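Local coordinates for fatty acid metabolism regulator protein (Bacillus subtilis, PDB 1VI0) that represses transcription of genes for fatty acid transport and beta-oxidation as a DNA-binding homodimer that long-chain fatty acyl-CoA prevents from binding DNA, at residues S94-D99 / V105-L110; E164-W169 / Y176-L181; N130-I135 / Q156-T161. One frame throughout, in Å; residues are numbered along the deposited sequence.

Interaction 1. Residues S94-D99 / V105-L110; sequences SLLAGD and VTQLEL. With DCC (dodecyl-coa), chain C.
Leu-96 of helix 81-97 reaches across to helix 100-109 and lays both methyls against Thr-106 and one of them, CD1, also against Gln-107. The packed part is small and buried. Leu-96 CD1 lies 3.6 Å from Thr-106 OG1 and 3.9 Å from Gln-107 OE1, while CD2 touches the same threonine at OG1 and CG2. The chi1 of Leu-96 (-59°) sets CG anti to the carbonyl carbon, which carries both methyls to the facing helix; the backbones stay well apart, 8.5 Å between Leu-96 CA and Thr-106 CA. On the looser side, Ala-97 and Gly-98 are exposed and make no contact with 105-110, and Asp-99 N-caps the next helix through OD1 and the backbone N of Leu-102.

The acyl chain of dodecyl-CoA passes both segments. Leu-95 CD1 meets the acyl carbon C11 at 3.4 Å, and Thr-106 O comes equally near CA3, at 3.4 Å. That carbonyl sits where the helix makes a wider pi-type turn, and it accepts a hydrogen bond from Arg-111 NE. Gln-107 is bent at chi2 (-45°), and its NE2 bonds to Asp-163 of helix 151-171.

No hydrogen bond joins the two segments. Leu-96 methyls lie against Thr-106 OG1 and Gln-107 OE1, 2.9 Å from each other, without bonding to them; OG1 also has Ala-103 O as a partner. The contact is van der Waals packing next to the bound acyl chain.

Interaction 2. Residues E164-W169 / Y176-L181; sequences ETVTTW and YDLVAL
Tyr-176 opens the second segment by meeting Trp-169 with both its backbone and its ring. Its O accepts a weak hydrogen bond from Trp-169 NE1 (2.9 Å), bent to 128° at the hydrogen. The two rings form an edge-to-face pair: the five-membered ring of Trp-169 turns its edge to the tyrosine face, with centroids 5.1 Å apart and planes at 71°. A chi1 of 58° puts the tyrosine ring between its own backbone N and carbonyl carbon, and from there the phenol runs back along the helix. Tyr-176 OH then lies 3.5 Å from Thr-168 CG2 and donates to a water, which in turn donates to Thr-165 O.

Asp-177 faces away and is the centre of an inverse gamma turn; its OD1 accepts from Ala-180 N in an Asx motif. Leu-178 fills the middle of the contact. Its CB sits 3.8 Å from the centroid of the Trp-169 five-membered ring, almost straight over the face, a CH-pi contact. Leu-178 CD2 continues over the six-membered part, 3.8 Å from CE3 of Trp-169, and CD1 turns to Thr-165 CG2. Leu-181 closes the segment with a looser touch of CD1 on that same methyl.

The loop thus folds back on helix 151-171 just before helix 182-191 starts. Phe-93 of helix 81-97 packs on Val-166 and Leu-178, Ala-103 of helix 100-109 touches Trp-169, and Gln-156 of the second subunit packs on Thr-165 and Thr-168.

Interaction 3. Residues N130-I135 / Q156-T161; sequences NILDGI and QMIFGT. With DCC (dodecyl-coa), chain C.
Leu-132 overlaps Ile-158 and the base of Phe-159, joining helix 115-141 to helix 151-171 in the all-helical ligand-binding domain of this TetR-family repressor. The join is purely apolar and buried. Leu-132 CD2 lies 3.9 Å from Ile-158 CG2, the two side chains lying alongside and pointing opposite ways; Leu-132 runs roughly perpendicular to Phe-159, and Leu-132 CD1 meets Phe-159 CB, also at 3.9 Å. With chi1 at -56°, Leu-132 holds CG anti to the carbonyl carbon and directs its fork at the partner helix, while Leu-85 of helix 81-97 packs against the same side chain.

Phe-159 leads away from this contact. Its chi1 of 178° turns the ring away from Leu-132 and toward the ligand, where CE2 stands 3.9 Å from CP1 of dodecyl-CoA, a carbon met at the ring edge and in its plane. The sulfur of the thioester is just as near to CE2, and Leu-125 and Leu-129 of helix 115-141 also pack on Phe-159. One residue of the helix therefore touches both the helix partner and the junction of pantetheine arm and acyl chain.

Asp-133 has its CB turned away from helix 151-171, yet its carboxylate comes back to form a salt bridge through OD1 with Arg-155 NE. Arg-155 NH1 in turn bonds to the ligand, so the aspartate is second-shell to the pocket and probably steadies the guanidinium.

At the start of the segment 156-161, Gln-156 stretches out beyond CG and reads the adenine with both ends of its amide: OE1 accepts from N6 at 3.2 Å, and NE2 donates to N7 at 3.0 Å, the latter bond bent only to 163°.

How the interactions relate
Interactions 1 and 3 hold different parts of one ligand: the acyl chain runs past 94-99 / 105-110, whereas the adenine and the thioester end meet 156-161. Their centres are 18 Å apart and their nearest atoms about 7 Å; the two contacts do not touch each other, and dodecyl-CoA bridges them. Interaction 2 lies 11 Å from interaction 1, centre to centre, and does touch it: Gln-107 NE2 is 2.9 Å from Thr-167 OG1, a probable hydrogen bond, and Leu-96 O lies against Trp-169 CH2. Interactions 2 and 3 share helix 151-171, which also faces the second subunit, whose Glu-164 bonds to the ligand. Pocket and dimer interface thus meet on one helix.

Interaction 1. Residues S94-D99 / V105-L110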
# COMPACT_ATOMS: atom_id res chain seq x y z
N SER A 94 7.22 12.12 -10.52
CA SER A 94 6.98 12.89 -11.72
C SER A 94 6.00 12.23 -12.68
O SER A 94 5.12 12.88 -13.28
CB SER A 94 8.27 13.24 -12.48
OG SER A 94 9.02 14.16 -11.66
N LEU A 95 6.16 10.97 -12.95
CA LEU A 95 5.25 10.19 -13.82
C LEU A 95 3.82 10.31 -13.34
O LEU A 95 2.95 10.78 -14.11
CB LEU A 95 5.72 8.74 -13.73
CG LEU A 95 5.24 7.72 -14.76
CD1 LEU A 95 4.49 6.58 -14.11
CD2 LEU A 95 4.49 8.32 -15.92
N LEU A 96 3.58 10.05 -12.06
CA LEU A 96 2.26 10.08 -11.48
C LEU A 96 1.73 11.49 -11.35
O LEU A 96 0.54 11.74 -11.62
CB LEU A 96 2.21 9.29 -10.18
CG LEU A 96 2.60 7.79 -10.35
CD1 LEU A 96 2.31 7.03 -9.06
CD2 LEU A 96 1.77 7.18 -11.47
N ALA A 97 2.59 12.48 -11.02
CA ALA A 97 2.10 13.88 -10.95
C ALA A 97 1.72 14.37 -12.33
O ALA A 97 0.94 15.35 -12.49
CB ALA A 97 3.13 14.82 -10.34
N GLY A 98 2.28 13.79 -13.37
CA GLY A 98 2.11 14.09 -14.75
C GLY A 98 0.84 13.50 -15.36
O GLY A 98 0.51 13.83 -16.51
N ASP A 99 0.16 12.65 -14.60
CA ASP A 99 -1.05 11.99 -15.14
C ASP A 99 -1.99 11.63 -14.03
O ASP A 99 -1.89 10.57 -13.39
CB ASP A 99 -0.59 10.86 -16.03
CG ASP A 99 -1.69 10.11 -16.77
OD1 ASP A 99 -2.85 10.20 -16.41
OD2 ASP A 99 -1.32 9.42 -17.77
N VAL A 105 -5.40 5.19 -11.01
CA VAL A 105 -5.31 3.77 -11.43
C VAL A 105 -4.27 3.03 -10.60
O VAL A 105 -4.61 2.03 -9.95
CB VAL A 105 -5.10 3.62 -12.92
CG1 VAL A 105 -4.71 2.16 -13.29
CG2 VAL A 105 -6.32 4.03 -13.75
N THR A 106 -3.05 3.57 -10.44
CA THR A 106 -1.98 2.92 -9.73
C THR A 106 -2.23 2.84 -8.23
O THR A 106 -1.90 1.81 -7.65
CB THR A 106 -0.58 3.50 -10.01
OG1 THR A 106 -0.57 4.87 -9.53
CG2 THR A 106 -0.25 3.52 -11.51
N GLN A 107 -2.79 3.88 -7.59
CA GLN A 107 -2.97 3.90 -6.17
C GLN A 107 -4.26 3.28 -5.66
O GLN A 107 -4.33 2.86 -4.48
CB GLN A 107 -2.84 5.33 -5.63
CG GLN A 107 -1.52 5.96 -6.00
CD GLN A 107 -0.30 5.10 -5.82
OE1 GLN A 107 0.29 4.65 -6.80
NE2 GLN A 107 0.18 4.85 -4.61
N LEU A 108 -5.25 3.21 -6.55
CA LEU A 108 -6.54 2.68 -6.18
C LEU A 108 -6.99 1.53 -7.06
O LEU A 108 -7.15 0.41 -6.52
CB LEU A 108 -7.61 3.79 -6.24
CG LEU A 108 -8.03 4.51 -4.98
CD1 LEU A 108 -7.10 4.37 -3.81
CD2 LEU A 108 -8.30 6.01 -5.29
N GLU A 109 -7.15 1.75 -8.35
CA GLU A 109 -7.75 0.73 -9.22
C GLU A 109 -6.99 -0.53 -9.47
O GLU A 109 -7.58 -1.60 -9.70
CB GLU A 109 -8.24 1.40 -10.52
CG GLU A 109 -9.19 2.57 -10.23
CD GLU A 109 -10.43 2.18 -9.47
OE1 GLU A 109 -10.85 0.97 -9.50
OE2 GLU A 109 -11.02 3.05 -8.82
N LEU A 110 -5.68 -0.55 -9.50
CA LEU A 110 -4.89 -1.74 -9.67
C LEU A 110 -4.81 -2.56 -8.40
O LEU A 110 -4.28 -3.69 -8.45
CB LEU A 110 -3.47 -1.35 -10.13
CG LEU A 110 -3.22 -1.34 -11.62
CD1 LEU A 110 -1.94 -0.58 -11.97
CD2 LEU A 110 -3.22 -2.72 -12.22
C2 DCC C . 11.83 -12.74 4.65
C4 DCC C . 10.80 -12.62 2.66
C5 DCC C . 10.67 -11.25 2.72
C6 DCC C . 11.15 -10.66 3.91
C8 DCC C . 9.84 -11.84 0.86
C10 DCC C . 4.64 2.56 -12.23
C11 DCC C . 3.88 3.32 -13.33
C12 DCC C . 3.03 2.41 -14.22
N9 DCC C . 10.25 -13.01 1.47
N7 DCC C . 10.04 -10.77 1.59
N3 DCC C . 11.39 -13.42 3.57
N1 DCC C . 11.78 -11.41 4.84
N6 DCC C . 11.04 -9.35 4.11
C1' DCC C . 10.29 -14.41 0.91
C2' DCC C . 9.02 -14.81 0.14
O2' DCC C . 8.21 -15.56 1.09
C3' DCC C . 9.60 -15.84 -0.88
O3' DCC C . 9.99 -17.05 -0.14
C4' DCC C . 10.93 -15.08 -1.27
O4' DCC C . 11.30 -14.33 -0.12
C5' DCC C . 10.73 -14.26 -2.53
O5' DCC C . 9.57 -13.38 -2.47
P1 DCC C . 9.61 -11.85 -2.89
O11 DCC C . 8.28 -11.30 -2.75
O12 DCC C . 10.79 -11.17 -2.12
O6 DCC C . 10.11 -11.85 -4.36
P2 DCC C . 9.11 -12.36 -5.38
O21 DCC C . 9.66 -11.92 -6.71
O22 DCC C . 8.82 -13.77 -5.12
O7 DCC C . 7.71 -11.55 -5.23
CPA DCC C . 7.61 -10.22 -5.90
CPB DCC C . 6.20 -9.61 -5.63
CP8 DCC C . 5.84 -9.77 -4.14
CP7 DCC C . 5.20 -10.41 -6.46
CP9 DCC C . 6.07 -8.21 -6.12
OP3 DCC C . 6.86 -9.31 -3.31
CP6 DCC C . 4.53 -9.12 -3.77
OP2 DCC C . 3.48 -9.53 -4.25
NP2 DCC C . 4.64 -8.15 -2.90
CP5 DCC C . 3.42 -7.37 -2.45
CP4 DCC C . 3.46 -6.06 -3.34
CP3 DCC C . 2.15 -5.26 -3.16
OP1 DCC C . 1.07 -5.79 -3.44
NP1 DCC C . 2.28 -4.07 -2.67
CP2 DCC C . 1.18 -3.13 -2.37
CP1 DCC C . 1.41 -2.02 -3.35
S DCC C . 1.71 -2.46 -5.08
P3 DCC C . 9.79 -18.58 -0.56
O31 DCC C . 8.48 -18.71 -1.19
O32 DCC C . 10.87 -18.98 -1.49
O33 DCC C . 9.90 -19.29 0.77
CA1 DCC C . 0.01 -2.62 -5.68
CA2 DCC C . -0.09 -2.52 -7.23
OA1 DCC C . -0.94 -2.73 -4.93
CA3 DCC C . -0.06 -1.06 -7.73
CA4 DCC C . 0.99 -0.65 -8.69
CA5 DCC C . 2.10 0.18 -8.09
CA6 DCC C . 2.64 1.27 -9.00
CA7 DCC C . 4.03 1.04 -9.55
CA8 DCC C . 4.92 2.21 -9.75
CA9 DCC C . 4.52 3.21 -10.84

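Interaction 2. Residues E164-W169 / Y176-L181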
# COMPACT_ATOMS: atom_id res chain seq x y z
N GLU A 164 3.47 5.00 -0.35
CA GLU A 164 2.48 5.59 0.62
C GLU A 164 2.52 7.12 0.45
O GLU A 164 1.46 7.76 0.69
CB GLU A 164 2.83 5.19 2.04
CG GLU A 164 1.97 5.84 3.11
CD GLU A 164 0.50 5.42 3.01
OE1 GLU A 164 0.18 4.41 2.38
OE2 GLU A 164 -0.31 6.21 3.56
N THR A 165 3.68 7.64 0.10
CA THR A 165 3.73 9.11 -0.17
C THR A 165 2.81 9.46 -1.31
O THR A 165 1.99 10.43 -1.24
CB THR A 165 5.18 9.59 -0.35
OG1 THR A 165 5.95 9.28 0.81
CG2 THR A 165 5.11 11.14 -0.44
N VAL A 166 2.75 8.64 -2.37
CA VAL A 166 1.88 8.86 -3.51
C VAL A 166 0.43 8.66 -3.04
O VAL A 166 -0.45 9.46 -3.34
CB VAL A 166 2.24 7.93 -4.68
CG1 VAL A 166 1.28 8.28 -5.84
CG2 VAL A 166 3.67 8.22 -5.18
N THR A 167 0.13 7.60 -2.34
CA THR A 167 -1.27 7.36 -1.87
C THR A 167 -1.79 8.50 -1.02
O THR A 167 -2.92 8.99 -1.24
CB THR A 167 -1.26 6.03 -1.10
OG1 THR A 167 -1.11 4.97 -2.05
CG2 THR A 167 -2.60 5.85 -0.37
N THR A 168 -1.00 9.07 -0.15
CA THR A 168 -1.41 10.19 0.70
C THR A 168 -1.74 11.37 -0.18
O THR A 168 -2.84 11.96 -0.03
CB THR A 168 -0.35 10.43 1.77
OG1 THR A 168 -0.31 9.30 2.69
CG2 THR A 168 -0.68 11.68 2.57
N TRP A 169 -0.91 11.67 -1.16
CA TRP A 169 -1.20 12.75 -2.13
C TRP A 169 -2.43 12.48 -2.97
O TRP A 169 -3.35 13.34 -3.10
CB TRP A 169 0.05 12.86 -2.97
CG TRP A 169 -0.05 13.65 -4.20
CD1 TRP A 169 0.02 15.01 -4.32
CD2 TRP A 169 -0.14 13.15 -5.53
NE1 TRP A 169 -0.03 15.39 -5.61
CE2 TRP A 169 -0.11 14.24 -6.40
CE3 TRP A 169 -0.17 11.81 -6.07
CZ2 TRP A 169 -0.19 14.11 -7.77
CZ3 TRP A 169 -0.25 11.71 -7.42
CH2 TRP A 169 -0.24 12.82 -8.28
N TYR A 176 -1.27 18.97 -3.73
CA TYR A 176 0.05 19.58 -3.42
C TYR A 176 1.13 19.05 -4.31
O TYR A 176 0.94 18.08 -5.05
CB TYR A 176 0.33 19.52 -1.94
CG TYR A 176 0.29 18.10 -1.37
CD1 TYR A 176 1.41 17.26 -1.52
CD2 TYR A 176 -0.80 17.65 -0.67
CE1 TYR A 176 1.39 15.99 -0.92
CE2 TYR A 176 -0.81 16.38 -0.08
CZ TYR A 176 0.29 15.56 -0.21
OH TYR A 176 0.22 14.30 0.38
N ASP A 177 2.30 19.68 -4.34
CA ASP A 177 3.40 19.39 -5.21
C ASP A 177 4.20 18.15 -4.77
O ASP A 177 5.29 18.21 -4.20
CB ASP A 177 4.35 20.62 -5.26
CG ASP A 177 5.36 20.52 -6.34
OD1 ASP A 177 5.65 19.45 -6.94
OD2 ASP A 177 6.04 21.58 -6.58
N LEU A 178 3.68 16.97 -5.19
CA LEU A 178 4.37 15.71 -4.83
C LEU A 178 5.85 15.72 -5.16
O LEU A 178 6.70 15.30 -4.37
CB LEU A 178 3.65 14.58 -5.62
CG LEU A 178 4.28 13.18 -5.41
CD1 LEU A 178 4.13 12.76 -3.98
CD2 LEU A 178 3.57 12.19 -6.36
N VAL A 179 6.18 16.11 -6.38
CA VAL A 179 7.54 16.05 -6.92
C VAL A 179 8.56 16.76 -6.04
O VAL A 179 9.66 16.33 -5.82
CB VAL A 179 7.57 16.54 -8.35
CG1 VAL A 179 8.99 16.70 -8.89
CG2 VAL A 179 6.81 15.50 -9.23
N ALA A 180 8.10 17.89 -5.49
CA ALA A 180 8.94 18.74 -4.58
C ALA A 180 9.32 18.04 -3.31
O ALA A 180 10.15 18.52 -2.48
CB ALA A 180 8.19 20.05 -4.35
N LEU A 181 8.63 16.93 -2.96
CA LEU A 181 8.95 16.19 -1.75
C LEU A 181 10.03 15.12 -2.00
O LEU A 181 10.44 14.50 -0.99
CB LEU A 181 7.72 15.50 -1.18
CG LEU A 181 6.47 16.30 -0.93
CD1 LEU A 181 5.27 15.51 -0.43
CD2 LEU A 181 6.82 17.39 0.10
O HOH W 1 2.37 12.77 0.28

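Interaction 3. Residues N130-I135 / Q156-T161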
# COMPACT_ATOMS: atom_id res chain seq x y z
N ASN A 130 13.28 -5.29 -8.62
CA ASN A 130 14.60 -5.77 -9.03
C ASN A 130 15.59 -4.57 -9.15
O ASN A 130 16.71 -4.74 -8.77
CB ASN A 130 14.57 -6.47 -10.37
CG ASN A 130 14.04 -7.87 -10.37
OD1 ASN A 130 13.66 -8.39 -11.45
ND2 ASN A 130 13.96 -8.51 -9.23
N ILE A 131 15.11 -3.45 -9.69
CA ILE A 131 15.97 -2.25 -9.80
C ILE A 131 16.39 -1.78 -8.44
O ILE A 131 17.63 -1.54 -8.21
CB ILE A 131 15.26 -1.15 -10.60
CG1 ILE A 131 15.21 -1.55 -12.08
CG2 ILE A 131 16.00 0.18 -10.43
CD1 ILE A 131 14.34 -0.62 -12.90
N LEU A 132 15.50 -1.73 -7.45
CA LEU A 132 15.80 -1.39 -6.08
C LEU A 132 16.77 -2.32 -5.42
O LEU A 132 17.83 -1.94 -4.87
CB LEU A 132 14.56 -1.26 -5.15
CG LEU A 132 13.49 -0.27 -5.63
CD1 LEU A 132 12.26 -0.31 -4.70
CD2 LEU A 132 14.05 1.15 -5.65
N ASP A 133 16.64 -3.66 -5.77
CA ASP A 133 17.54 -4.63 -5.17
C ASP A 133 18.98 -4.44 -5.71
O ASP A 133 19.92 -4.52 -4.88
CB ASP A 133 17.11 -6.05 -5.57
CG ASP A 133 15.92 -6.55 -4.76
OD1 ASP A 133 15.26 -5.76 -4.04
OD2 ASP A 133 15.60 -7.77 -4.82
N GLY A 134 19.12 -4.20 -6.96
CA GLY A 134 20.44 -3.98 -7.63
C GLY A 134 21.06 -2.69 -7.06
O GLY A 134 22.26 -2.57 -6.85
N ILE A 135 20.29 -1.62 -6.93
CA ILE A 135 20.88 -0.40 -6.30
C ILE A 135 21.46 -0.71 -4.95
O ILE A 135 22.58 -0.36 -4.57
CB ILE A 135 19.80 0.71 -6.20
CG1 ILE A 135 19.39 1.22 -7.57
CG2 ILE A 135 20.32 1.81 -5.27
CD1 ILE A 135 18.10 2.06 -7.53
N GLN A 156 11.40 -3.26 0.51
CA GLN A 156 9.98 -3.08 0.95
C GLN A 156 9.87 -1.71 1.60
O GLN A 156 8.84 -1.04 1.41
CB GLN A 156 9.69 -4.26 1.88
CG GLN A 156 9.50 -5.50 0.95
CD GLN A 156 9.64 -6.81 1.72
OE1 GLN A 156 9.36 -6.95 2.91
NE2 GLN A 156 9.92 -7.88 0.95
N MSE A 157 10.84 -1.34 2.40
CA MSE A 157 10.81 0.02 3.01
C MSE A 157 10.85 1.06 1.91
O MSE A 157 10.02 2.05 1.93
CB MSE A 157 11.95 0.20 3.98
CG MSE A 157 12.04 1.55 4.65
SE MSE A 157 13.31 2.09 5.94
CE MSE A 157 14.97 2.07 4.99
N ILE A 158 11.74 0.98 0.95
CA ILE A 158 11.87 2.00 -0.09
C ILE A 158 10.62 2.13 -0.90
O ILE A 158 9.99 3.18 -1.07
CB ILE A 158 13.10 1.76 -1.00
CG1 ILE A 158 14.35 1.88 -0.12
CG2 ILE A 158 13.09 2.70 -2.16
CD1 ILE A 158 15.61 1.41 -0.84
N PHE A 159 10.16 0.97 -1.43
CA PHE A 159 8.96 1.00 -2.24
C PHE A 159 7.72 1.36 -1.40
O PHE A 159 6.99 2.24 -1.90
CB PHE A 159 8.75 -0.35 -2.94
CG PHE A 159 7.51 -0.38 -3.74
CD1 PHE A 159 7.37 0.28 -4.93
CD2 PHE A 159 6.36 -1.00 -3.18
CE1 PHE A 159 6.19 0.26 -5.65
CE2 PHE A 159 5.18 -1.01 -3.89
CZ PHE A 159 5.08 -0.36 -5.10
N GLY A 160 7.61 0.89 -0.16
CA GLY A 160 6.35 1.21 0.62
C GLY A 160 6.35 2.71 0.97
O GLY A 160 5.25 3.28 0.95
N THR A 161 7.51 3.28 1.24
CA THR A 161 7.61 4.73 1.59
C THR A 161 7.25 5.57 0.37
O THR A 161 6.36 6.41 0.41
CB THR A 161 9.03 5.03 2.08
OG1 THR A 161 9.24 4.37 3.34
CG2 THR A 161 9.28 6.53 2.22
C2 DCC C . 11.83 -12.74 4.65
C4 DCC C . 10.80 -12.62 2.66
C5 DCC C . 10.67 -11.25 2.72
C6 DCC C . 11.15 -10.66 3.91
C8 DCC C . 9.84 -11.84 0.86
C10 DCC C . 4.64 2.56 -12.23
C11 DCC C . 3.88 3.32 -13.33
C12 DCC C . 3.03 2.41 -14.22
N9 DCC C . 10.25 -13.01 1.47
N7 DCC C . 10.04 -10.77 1.59
N3 DCC C . 11.39 -13.42 3.57
N1 DCC C . 11.78 -11.41 4.84
N6 DCC C . 11.04 -9.35 4.11
C1' DCC C . 10.29 -14.41 0.91
C2' DCC C . 9.02 -14.81 0.14
O2' DCC C . 8.21 -15.56 1.09
C3' DCC C . 9.60 -15.84 -0.88
O3' DCC C . 9.99 -17.05 -0.14
C4' DCC C . 10.93 -15.08 -1.27
O4' DCC C . 11.30 -14.33 -0.12
C5' DCC C . 10.73 -14.26 -2.53
O5' DCC C . 9.57 -13.38 -2.47
P1 DCC C . 9.61 -11.85 -2.89
O11 DCC C . 8.28 -11.30 -2.75
O12 DCC C . 10.79 -11.17 -2.12
O6 DCC C . 10.11 -11.85 -4.36
P2 DCC C . 9.11 -12.36 -5.38
O21 DCC C . 9.66 -11.92 -6.71
O22 DCC C . 8.82 -13.77 -5.12
O7 DCC C . 7.71 -11.55 -5.23
CPA DCC C . 7.61 -10.22 -5.90
CPB DCC C . 6.20 -9.61 -5.63
CP8 DCC C . 5.84 -9.77 -4.14
CP7 DCC C . 5.20 -10.41 -6.46
CP9 DCC C . 6.07 -8.21 -6.12
OP3 DCC C . 6.86 -9.31 -3.31
CP6 DCC C . 4.53 -9.12 -3.77
OP2 DCC C . 3.48 -9.53 -4.25
NP2 DCC C . 4.64 -8.15 -2.90
CP5 DCC C . 3.42 -7.37 -2.45
CP4 DCC C . 3.46 -6.06 -3.34
CP3 DCC C . 2.15 -5.26 -3.16
OP1 DCC C . 1.07 -5.79 -3.44
NP1 DCC C . 2.28 -4.07 -2.67
CP2 DCC C . 1.18 -3.13 -2.37
CP1 DCC C . 1.41 -2.02 -3.35
S DCC C . 1.71 -2.46 -5.08
P3 DCC C . 9.79 -18.58 -0.56
O31 DCC C . 8.48 -18.71 -1.19
O32 DCC C . 10.87 -18.98 -1.49
O33 DCC C . 9.90 -19.29 0.77
CA1 DCC C . 0.01 -2.62 -5.68
CA2 DCC C . -0.09 -2.52 -7.23
OA1 DCC C . -0.94 -2.73 -4.93
CA3 DCC C . -0.06 -1.06 -7.73
CA4 DCC C . 0.99 -0.65 -8.69
CA5 DCC C . 2.10 0.18 -8.09
CA6 DCC C . 2.64 1.27 -9.00
CA7 DCC C . 4.03 1.04 -9.55
CA8 DCC C . 4.92 2.21 -9.75
CA9 DCC C . 4.52 3.21 -10.84